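Local coordinates for protein 2,4-dihydroxyhept-2-ene-1,7-dioic acid aldolase (Kordia algicida OT-1, PDB 6BDE) that binds heme b and probably serves as an H-NOX sensor of nitric oxide or oxygen, despite its aldolase name, at residues Leu68-Phe74 / Phe142-Asn148; Ile5-Leu10 / Glu47-Leu52. The protein carries 1 engineered substitution. One frame throughout, in Å; residues are numbered along the deposited sequence.

Contact 1. Residues Leu68-Phe74 / Phe142-Asn148; sequences LTYGEHF and FGLGLMN. Engineered in segment 68-74: Gly71 (natural residue Ala). With HEM (protoporphyrin IX containing Fe), chain B.
The ring of Phe142 stands between two aromatic rings of helix 63-81 and the porphyrin, and is engaged by all three. The cluster it forms with Tyr70 and Phe74 backs onto the heme pocket of the H-NOX fold, which Phe142 itself lines, where helix 63-81 packs on helix 140-153. At one edge of Phe142, in the ring plane, lies heme C2D, 3.5 Å from Phe142 CD2. At another edge, Phe142 CZ meets Phe74 CG at 3.8 Å. Tyr70 comes in obliquely, with its CD2 3.5 Å from Phe142 CE1, and the two ring planes are tilted by 45°. The Phe74 ring has Leu146 CD2 at its edge. A flat, apolar ring suits Phe142, which both fills the core and lies against the porphyrin. With CG anti to the backbone N (chi1 -179°), Phe142 carries its ring back toward helix 63-81 although its CB points away.

Beside the rings the backbones touch, and the axes of 68-74 and 142-148 come within 6.5 Å. Gly145, lacking a side chain, brings its CA close to Leu68 O. Opposite it is Gly71, engineered in place of the natural alanine, probably at the glycine hinge; its CA-H is directed at Phe142 O, with CA and O 3.4 Å apart. Leu146 is branched to serve two neighbours: CD2 lies 3.3 Å from Gly71 O, and CD1 lies 3.4 Å from heme C4C. On the partly exposed side, polar groups take over: Asn148 ND2 donates to the anti lone pair of Glu72 OE2 at 3.2 Å, 159° at the hydrogen.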
loop_
_atom_site.group_PDB
_atom_site.type_symbol
_atom_site.label_atom_id
_atom_site.label_comp_id
_atom_site.label_asym_id
_atom_site.label_seq_id
_atom_site.Cartn_x
_atom_site.Cartn_y
_atom_site.Cartn_z
ATOM N N LEU A 68 5.029 0.267 -5.035
ATOM C CA LEU A 68 5.607 1.296 -4.176
ATOM C C LEU A 68 5.075 2.672 -4.556
ATOM O O LEU A 68 4.621 3.434 -3.695
ATOM C CB LEU A 68 7.135 1.259 -4.266
ATOM C CG LEU A 68 7.941 2.000 -3.192
ATOM C CD1 LEU A 68 9.309 1.358 -3.025
ATOM C CD2 LEU A 68 8.089 3.487 -3.502
ATOM N N THR A 69 5.126 3.003 -5.848
ATOM C CA THR A 69 4.610 4.289 -6.310
ATOM C C THR A 69 3.122 4.424 -6.011
ATOM O O THR A 69 2.657 5.494 -5.599
ATOM C CB THR A 69 4.875 4.450 -7.807
ATOM O OG1 THR A 69 6.289 4.440 -8.046
ATOM C CG2 THR A 69 4.292 5.759 -8.320
ATOM N N TYR A 70 2.358 3.345 -6.200
ATOM C CA TYR A 70 0.931 3.395 -5.902
ATOM C C TYR A 70 0.683 3.559 -4.407
ATOM O O TYR A 70 -0.196 4.329 -4.000
ATOM C CB TYR A 70 0.236 2.139 -6.427
ATOM C CG TYR A 70 -1.257 2.135 -6.194
ATOM C CD1 TYR A 70 -2.006 3.293 -6.356
ATOM C CD2 TYR A 70 -1.918 0.976 -5.811
ATOM C CE1 TYR A 70 -3.369 3.300 -6.142
ATOM C CE2 TYR A 70 -3.283 0.972 -5.595
ATOM C CZ TYR A 70 -4.002 2.136 -5.763
ATOM O OH TYR A 70 -5.362 2.141 -5.550
ATOM N N GLY A 71 1.443 2.842 -3.575
ATOM C CA GLY A 71 1.277 2.979 -2.137
ATOM C C GLY A 71 1.552 4.388 -1.649
ATOM O O GLY A 71 0.864 4.892 -0.757
ATOM N N GLU A 72 2.558 5.045 -2.227
ATOM C CA GLU A 72 2.817 6.438 -1.880
ATOM C C GLU A 72 1.674 7.336 -2.334
ATOM O O GLU A 72 1.294 8.273 -1.623
ATOM C CB GLU A 72 4.142 6.894 -2.491
ATOM C CG GLU A 72 5.355 6.157 -1.949
ATOM C CD GLU A 72 6.662 6.840 -2.295
ATOM O OE1 GLU A 72 6.684 7.647 -3.248
ATOM O OE2 GLU A 72 7.671 6.569 -1.609
ATOM N N HIS A 73 1.107 7.058 -3.511
ATOM C CA HIS A 73 -0.012 7.858 -3.996
ATOM C C HIS A 73 -1.260 7.634 -3.152
ATOM O O HIS A 73 -2.039 8.568 -2.927
ATOM C CB HIS A 73 -0.298 7.534 -5.463
ATOM C CG HIS A 73 -1.617 8.050 -5.948
ATOM N ND1 HIS A 73 -1.855 9.389 -6.173
ATOM C CD2 HIS A 73 -2.771 7.408 -6.246
ATOM C CE1 HIS A 73 -3.098 9.548 -6.591
ATOM N NE2 HIS A 73 -3.676 8.362 -6.644
ATOM N N PHE A 74 -1.469 6.404 -2.675
ATOM C CA PHE A 74 -2.671 6.110 -1.905
ATOM C C PHE A 74 -2.680 6.800 -0.548
ATOM O O PHE A 74 -3.755 6.984 0.030
ATOM C CB PHE A 74 -2.833 4.601 -1.719
ATOM C CG PHE A 74 -4.212 4.194 -1.279
ATOM C CD1 PHE A 74 -5.270 4.203 -2.174
ATOM C CD2 PHE A 74 -4.453 3.814 0.031
ATOM C CE1 PHE A 74 -6.541 3.836 -1.772
ATOM C CE2 PHE A 74 -5.722 3.444 0.439
ATOM C CZ PHE A 74 -6.767 3.456 -0.463
ATOM N N PHE A 142 3.279 -2.058 -1.566
ATOM C CA PHE A 142 2.179 -1.122 -1.367
ATOM C C PHE A 142 2.194 -0.574 0.054
ATOM O O PHE A 142 2.034 0.634 0.265
ATOM C CB PHE A 142 0.844 -1.805 -1.673
ATOM C CG PHE A 142 -0.351 -0.904 -1.523
ATOM C CD1 PHE A 142 -0.647 0.047 -2.485
ATOM C CD2 PHE A 142 -1.185 -1.016 -0.421
ATOM C CE1 PHE A 142 -1.748 0.875 -2.349
ATOM C CE2 PHE A 142 -2.288 -0.193 -0.280
ATOM C CZ PHE A 142 -2.569 0.754 -1.245
ATOM N N GLY A 143 2.400 -1.449 1.041
ATOM C CA GLY A 143 2.544 -0.988 2.408
ATOM C C GLY A 143 3.812 -0.190 2.634
ATOM O O GLY A 143 3.820 0.748 3.435
ATOM N N LEU A 144 4.896 -0.545 1.937
ATOM C CA LEU A 144 6.135 0.216 2.060
ATOM C C LEU A 144 5.943 1.651 1.587
ATOM O O LEU A 144 6.449 2.590 2.213
ATOM C CB LEU A 144 7.253 -0.467 1.270
ATOM C CG LEU A 144 8.586 0.280 1.161
ATOM C CD1 LEU A 144 9.165 0.572 2.536
ATOM C CD2 LEU A 144 9.576 -0.512 0.322
ATOM N N GLY A 145 5.211 1.840 0.488
ATOM C CA GLY A 145 4.942 3.189 0.018
ATOM C C GLY A 145 4.094 3.984 0.991
ATOM O O GLY A 145 4.297 5.189 1.164
ATOM N N LEU A 146 3.133 3.323 1.640
ATOM C CA LEU A 146 2.345 3.992 2.669
ATOM C C LEU A 146 3.201 4.329 3.883
ATOM O O LEU A 146 3.009 5.374 4.515
ATOM C CB LEU A 146 1.156 3.118 3.072
ATOM C CG LEU A 146 0.027 2.988 2.047
ATOM C CD1 LEU A 146 -0.864 1.802 2.372
ATOM C CD2 LEU A 146 -0.789 4.268 1.987
ATOM N N MET A 147 4.151 3.453 4.224
ATOM C CA MET A 147 5.058 3.738 5.331
ATOM C C MET A 147 5.976 4.909 5.005
ATOM O O MET A 147 6.244 5.753 5.868
ATOM C CB MET A 147 5.882 2.499 5.674
ATOM C CG MET A 147 5.099 1.359 6.308
ATOM S SD MET A 147 6.196 -0.020 6.689
ATOM C CE MET A 147 5.042 -1.237 7.315
ATOM N N ASN A 148 6.478 4.968 3.766
ATOM C CA ASN A 148 7.326 6.082 3.352
ATOM C C ASN A 148 6.621 7.416 3.560
ATOM O O ASN A 148 7.199 8.363 4.106
ATOM C CB ASN A 148 7.727 5.923 1.883
ATOM C CG ASN A 148 8.781 4.856 1.673
ATOM O OD1 ASN A 148 9.377 4.354 2.627
ATOM N ND2 ASN A 148 9.022 4.505 0.415
HETATM C CHA HEM B . -5.407 -2.632 1.967
HETATM C CHB HEM B . -7.697 1.767 4.179
HETATM C CHC HEM B . -2.993 2.912 6.813
HETATM C CHD HEM B . -0.618 -1.362 4.400
HETATM C C1A HEM B . -6.217 -1.273 2.601
HETATM C C2A HEM B . -7.423 -1.102 1.881
HETATM C C3A HEM B . -7.981 -0.020 2.431
HETATM C C4A HEM B . -7.071 0.379 3.429
HETATM C CMA HEM B . -9.312 0.633 2.063
HETATM C CAA HEM B . -7.980 -1.971 0.754
HETATM C CBA HEM B . -8.823 -3.081 1.389
HETATM C CGA HEM B . -9.531 -3.918 0.327
HETATM O O1A HEM B . -10.417 -4.746 0.670
HETATM O O2A HEM B . -9.236 -3.785 -0.889
HETATM C C1B HEM B . -6.407 2.356 5.033
HETATM C C2B HEM B . -6.487 3.784 5.608
HETATM C C3B HEM B . -5.245 4.011 6.271
HETATM C C4B HEM B . -4.474 2.737 6.083
HETATM C CMB HEM B . -7.667 4.748 5.496
HETATM C CAB HEM B . -4.788 5.254 7.028
HETATM C CBB HEM B . -5.492 5.722 8.037
HETATM C C1C HEM B . -2.098 1.633 6.109
HETATM C C2C HEM B . -0.713 1.828 6.307
HETATM C C3C HEM B . -0.135 0.772 5.710
HETATM C C4C HEM B . -1.208 0.015 5.202
HETATM C CMC HEM B . -0.027 2.979 7.039
HETATM C CAC HEM B . 1.354 0.453 5.615
HETATM C CBC HEM B . 1.873 -0.466 6.400
HETATM C C1D HEM B . -1.964 -1.882 3.551
HETATM C C2D HEM B . -1.535 -2.896 2.517
HETATM C C3D HEM B . -2.735 -3.265 1.852
HETATM C C4D HEM B . -3.864 -2.445 2.514
HETATM C CMD HEM B . -0.129 -3.428 2.249
HETATM C CAD HEM B . -2.871 -4.274 0.712
HETATM C CBD HEM B . -3.737 -5.459 1.127
HETATM C CGD HEM B . -2.833 -6.602 1.575
HETATM O O1D HEM B . -1.610 -6.384 1.783
HETATM O O2D HEM B . -3.315 -7.753 1.740
HETATM N NA HEM B . -5.866 -0.327 3.570
HETATM N NB HEM B . -5.057 1.647 5.256
HETATM N NC HEM B . -2.505 0.528 5.353
HETATM N ND HEM B . -3.390 -1.455 3.599
HETATM FE FE HEM B . -4.327 -0.199 4.876
#

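Contact 2. Residues Ile5-Leu10 / Glu47-Leu52; sequences IFTEFL and EMLQLL. With HEM (protoporphyrin IX containing Fe), chain B.
Met48 reaches between Phe6 and Phe9 and touches both rings. Its sulfur, SD, sits over one face of Phe9, 4.1 Å from the ring centroid and displaced toward the rim, and lies obliquely near Phe6. Its methyl, CE, packs against Phe9 and makes an off-centre CH-pi contact with Phe6, 4.2 Å from that centroid. Bends at chi2 (57°) and chi3 (76°) fold the chain so that these contacts are possible, something a flexible, polarisable thioether does well. Phe6 and Met48 run past each other in opposite directions, which brings Phe6 CE1 to 3.6 Å from Met48 CB.

These Met-aromatic contacts join helix 3-17 to helix 45-59 in the helical part of the H-NOX fold. Segments 5-10 and 47-52 run nearly parallel, their axes 11.5 Å apart, a separation that large side chains are needed to span. Leu51 CD1 lies in the plane of the Phe6 ring at its edge, 4.0 Å from Phe6 CD1, the two side chains crossing at about a right angle. Leu52 approaches Phe9 obliquely, its CD2 3.6 Å from Phe9 CE1. Glu47 lends only its CB to the Phe6 ring, while its carboxylate bonds to Tyr37 and Ser33. Ile5 turns its CD1 to heme CAA, 3.6 Å away.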
loop_
_atom_site.group_PDB
_atom_site.type_symbol
_atom_site.label_atom_id
_atom_site.label_comp_id
_atom_site.label_asym_id
_atom_site.label_seq_id
_atom_site.Cartn_x
_atom_site.Cartn_y
_atom_site.Cartn_z
ATOM N N ILE A 5 -9.441 0.750 -4.539
ATOM C CA ILE A 5 -8.072 0.380 -4.881
ATOM C C ILE A 5 -7.914 0.270 -6.392
ATOM O O ILE A 5 -6.875 0.643 -6.949
ATOM C CB ILE A 5 -7.682 -0.928 -4.170
ATOM C CG1 ILE A 5 -7.989 -0.827 -2.676
ATOM C CG2 ILE A 5 -6.210 -1.237 -4.388
ATOM C CD1 ILE A 5 -7.216 0.267 -1.973
ATOM N N PHE A 6 -8.941 -0.233 -7.081
ATOM C CA PHE A 6 -8.873 -0.358 -8.533
ATOM C C PHE A 6 -8.951 1.007 -9.209
ATOM O O PHE A 6 -8.165 1.308 -10.114
ATOM C CB PHE A 6 -9.998 -1.265 -9.036
ATOM C CG PHE A 6 -9.755 -2.727 -8.796
ATOM C CD1 PHE A 6 -9.020 -3.480 -9.699
ATOM C CD2 PHE A 6 -10.271 -3.353 -7.674
ATOM C CE1 PHE A 6 -8.801 -4.828 -9.482
ATOM C CE2 PHE A 6 -10.055 -4.700 -7.451
ATOM C CZ PHE A 6 -9.318 -5.439 -8.356
ATOM N N THR A 7 -9.897 1.847 -8.778
ATOM C CA THR A 7 -10.109 3.129 -9.444
ATOM C C THR A 7 -8.905 4.050 -9.285
ATOM O O THR A 7 -8.476 4.694 -10.249
ATOM C CB THR A 7 -11.372 3.801 -8.902
ATOM O OG1 THR A 7 -11.243 4.004 -7.489
ATOM C CG2 THR A 7 -12.596 2.937 -9.178
ATOM N N GLU A 8 -8.347 4.127 -8.074
ATOM C CA GLU A 8 -7.176 4.971 -7.855
ATOM C C GLU A 8 -5.953 4.434 -8.588
ATOM O O GLU A 8 -5.106 5.217 -9.031
ATOM C CB GLU A 8 -6.882 5.092 -6.360
ATOM C CG GLU A 8 -7.945 5.844 -5.573
ATOM C CD GLU A 8 -7.956 7.332 -5.869
ATOM O OE1 GLU A 8 -6.934 7.851 -6.367
ATOM O OE2 GLU A 8 -8.986 7.984 -5.600
ATOM N N PHE A 9 -5.848 3.110 -8.727
ATOM C CA PHE A 9 -4.712 2.523 -9.432
ATOM C C PHE A 9 -4.758 2.857 -10.917
ATOM O O PHE A 9 -3.769 3.333 -11.486
ATOM C CB PHE A 9 -4.691 1.008 -9.217
ATOM C CG PHE A 9 -3.727 0.278 -10.111
ATOM C CD1 PHE A 9 -2.362 0.346 -9.887
ATOM C CD2 PHE A 9 -4.189 -0.485 -11.172
ATOM C CE1 PHE A 9 -1.474 -0.328 -10.708
ATOM C CE2 PHE A 9 -3.306 -1.161 -11.997
ATOM C CZ PHE A 9 -1.947 -1.083 -11.763
ATOM N N LEU A 10 -5.903 2.618 -11.561
ATOM C CA LEU A 10 -6.015 2.916 -12.984
ATOM C C LEU A 10 -5.934 4.412 -13.254
ATOM O O LEU A 10 -5.484 4.822 -14.328
ATOM C CB LEU A 10 -7.312 2.334 -13.541
ATOM C CG LEU A 10 -7.448 0.813 -13.418
ATOM C CD1 LEU A 10 -8.805 0.350 -13.921
ATOM C CD2 LEU A 10 -6.320 0.108 -14.161
ATOM N N GLU A 47 -7.963 -10.077 -10.258
ATOM C CA GLU A 47 -8.103 -9.047 -11.280
ATOM C C GLU A 47 -6.971 -8.032 -11.183
ATOM O O GLU A 47 -6.350 -7.676 -12.193
ATOM C CB GLU A 47 -9.460 -8.359 -11.142
ATOM C CG GLU A 47 -10.601 -9.077 -11.842
ATOM C CD GLU A 47 -11.783 -8.168 -12.089
ATOM O OE1 GLU A 47 -11.563 -6.949 -12.241
ATOM O OE2 GLU A 47 -12.929 -8.664 -12.139
ATOM N N MET A 48 -6.683 -7.559 -9.966
ATOM C CA MET A 48 -5.606 -6.592 -9.774
ATOM C C MET A 48 -4.248 -7.203 -10.095
ATOM O O MET A 48 -3.377 -6.529 -10.658
ATOM C CB MET A 48 -5.636 -6.063 -8.339
ATOM C CG MET A 48 -4.446 -5.198 -7.950
ATOM S SD MET A 48 -4.220 -3.776 -9.035
ATOM C CE MET A 48 -5.525 -2.697 -8.454
ATOM N N LEU A 49 -4.048 -8.477 -9.745
ATOM C CA LEU A 49 -2.787 -9.140 -10.061
ATOM C C LEU A 49 -2.561 -9.203 -11.566
ATOM O O LEU A 49 -1.432 -9.030 -12.040
ATOM C CB LEU A 49 -2.764 -10.542 -9.450
ATOM C CG LEU A 49 -1.470 -11.339 -9.626
ATOM C CD1 LEU A 49 -0.288 -10.584 -9.042
ATOM C CD2 LEU A 49 -1.596 -12.716 -8.990
ATOM N N GLN A 50 -3.626 -9.445 -12.335
ATOM C CA GLN A 50 -3.515 -9.416 -13.790
ATOM C C GLN A 50 -3.130 -8.026 -14.278
ATOM O O GLN A 50 -2.267 -7.877 -15.150
ATOM C CB GLN A 50 -4.833 -9.855 -14.429
ATOM C CG GLN A 50 -5.142 -11.333 -14.301
ATOM C CD GLN A 50 -6.380 -11.728 -15.082
ATOM O OE1 GLN A 50 -6.352 -11.814 -16.309
ATOM N NE2 GLN A 50 -7.478 -11.963 -14.371
ATOM N N LEU A 51 -3.772 -6.993 -13.727
ATOM C CA LEU A 51 -3.466 -5.625 -14.132
ATOM C C LEU A 51 -2.020 -5.267 -13.817
ATOM O O LEU A 51 -1.352 -4.595 -14.612
ATOM C CB LEU A 51 -4.422 -4.649 -13.444
ATOM C CG LEU A 51 -5.907 -4.780 -13.791
ATOM C CD1 LEU A 51 -6.743 -3.851 -12.923
ATOM C CD2 LEU A 51 -6.145 -4.498 -15.265
ATOM N N LEU A 52 -1.516 -5.716 -12.666
ATOM C CA LEU A 52 -0.139 -5.410 -12.291
ATOM C C LEU A 52 0.854 -6.169 -13.161
ATOM O O LEU A 52 1.852 -5.599 -13.614
ATOM C CB LEU A 52 0.087 -5.731 -10.814
ATOM C CG LEU A 52 -0.631 -4.839 -9.800
ATOM C CD1 LEU A 52 -0.673 -5.507 -8.435
ATOM C CD2 LEU A 52 0.040 -3.477 -9.713
HETATM C CHA HEM B . -5.407 -2.632 1.967
HETATM C CHB HEM B . -7.697 1.767 4.179
HETATM C CHC HEM B . -2.993 2.912 6.813
HETATM C CHD HEM B . -0.618 -1.362 4.400
HETATM C C1A HEM B . -6.217 -1.273 2.601
HETATM C C2A HEM B . -7.423 -1.102 1.881
HETATM C C3A HEM B . -7.981 -0.020 2.431
HETATM C C4A HEM B . -7.071 0.379 3.429
HETATM C CMA HEM B . -9.312 0.633 2.063
HETATM C CAA HEM B . -7.980 -1.971 0.754
HETATM C CBA HEM B . -8.823 -3.081 1.389
HETATM C CGA HEM B . -9.531 -3.918 0.327
HETATM O O1A HEM B . -10.417 -4.746 0.670
HETATM O O2A HEM B . -9.236 -3.785 -0.889
HETATM C C1B HEM B . -6.407 2.356 5.033
HETATM C C2B HEM B . -6.487 3.784 5.608
HETATM C C3B HEM B . -5.245 4.011 6.271
HETATM C C4B HEM B . -4.474 2.737 6.083
HETATM C CMB HEM B . -7.667 4.748 5.496
HETATM C CAB HEM B . -4.788 5.254 7.028
HETATM C CBB HEM B . -5.492 5.722 8.037
HETATM C C1C HEM B . -2.098 1.633 6.109
HETATM C C2C HEM B . -0.713 1.828 6.307
HETATM C C3C HEM B . -0.135 0.772 5.710
HETATM C C4C HEM B . -1.208 0.015 5.202
HETATM C CMC HEM B . -0.027 2.979 7.039
HETATM C CAC HEM B . 1.354 0.453 5.615
HETATM C CBC HEM B . 1.873 -0.466 6.400
HETATM C C1D HEM B . -1.964 -1.882 3.551
HETATM C C2D HEM B . -1.535 -2.896 2.517
HETATM C C3D HEM B . -2.735 -3.265 1.852
HETATM C C4D HEM B . -3.864 -2.445 2.514
HETATM C CMD HEM B . -0.129 -3.428 2.249
HETATM C CAD HEM B . -2.871 -4.274 0.712
HETATM C CBD HEM B . -3.737 -5.459 1.127
HETATM C CGD HEM B . -2.833 -6.602 1.575
HETATM O O1D HEM B . -1.610 -6.384 1.783
HETATM O O2D HEM B . -3.315 -7.753 1.740
HETATM N NA HEM B . -5.866 -0.327 3.570
HETATM N NB HEM B . -5.057 1.647 5.256
HETATM N NC HEM B . -2.505 0.528 5.353
HETATM N ND HEM B . -3.390 -1.455 3.599
HETATM FE FE HEM B . -4.327 -0.199 4.876
#

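Both contacts are buried and both touch the heme, but contact 1 lies about 5 Å from the centre of the chain and contact 2 about 12 Å from it, each measured from the contact's own centre. Contact 1 joins a helix of the first half of the chain to helix 140-153, beside the antiparallel sheet; contact 2 joins two helices of the N-terminal half. They adjoin through Tyr70, Phe74 and Ile5, with a weak bond from Tyr70 OH to Ile5 O. Their chemistry follows helix spacing: close backbone contact at Gly145 and the engineered Gly71, with one polar bond on the partly exposed side, in contact 1, against sulfur, aromatic and leucine packing without a hydrogen bond between the segments in contact 2.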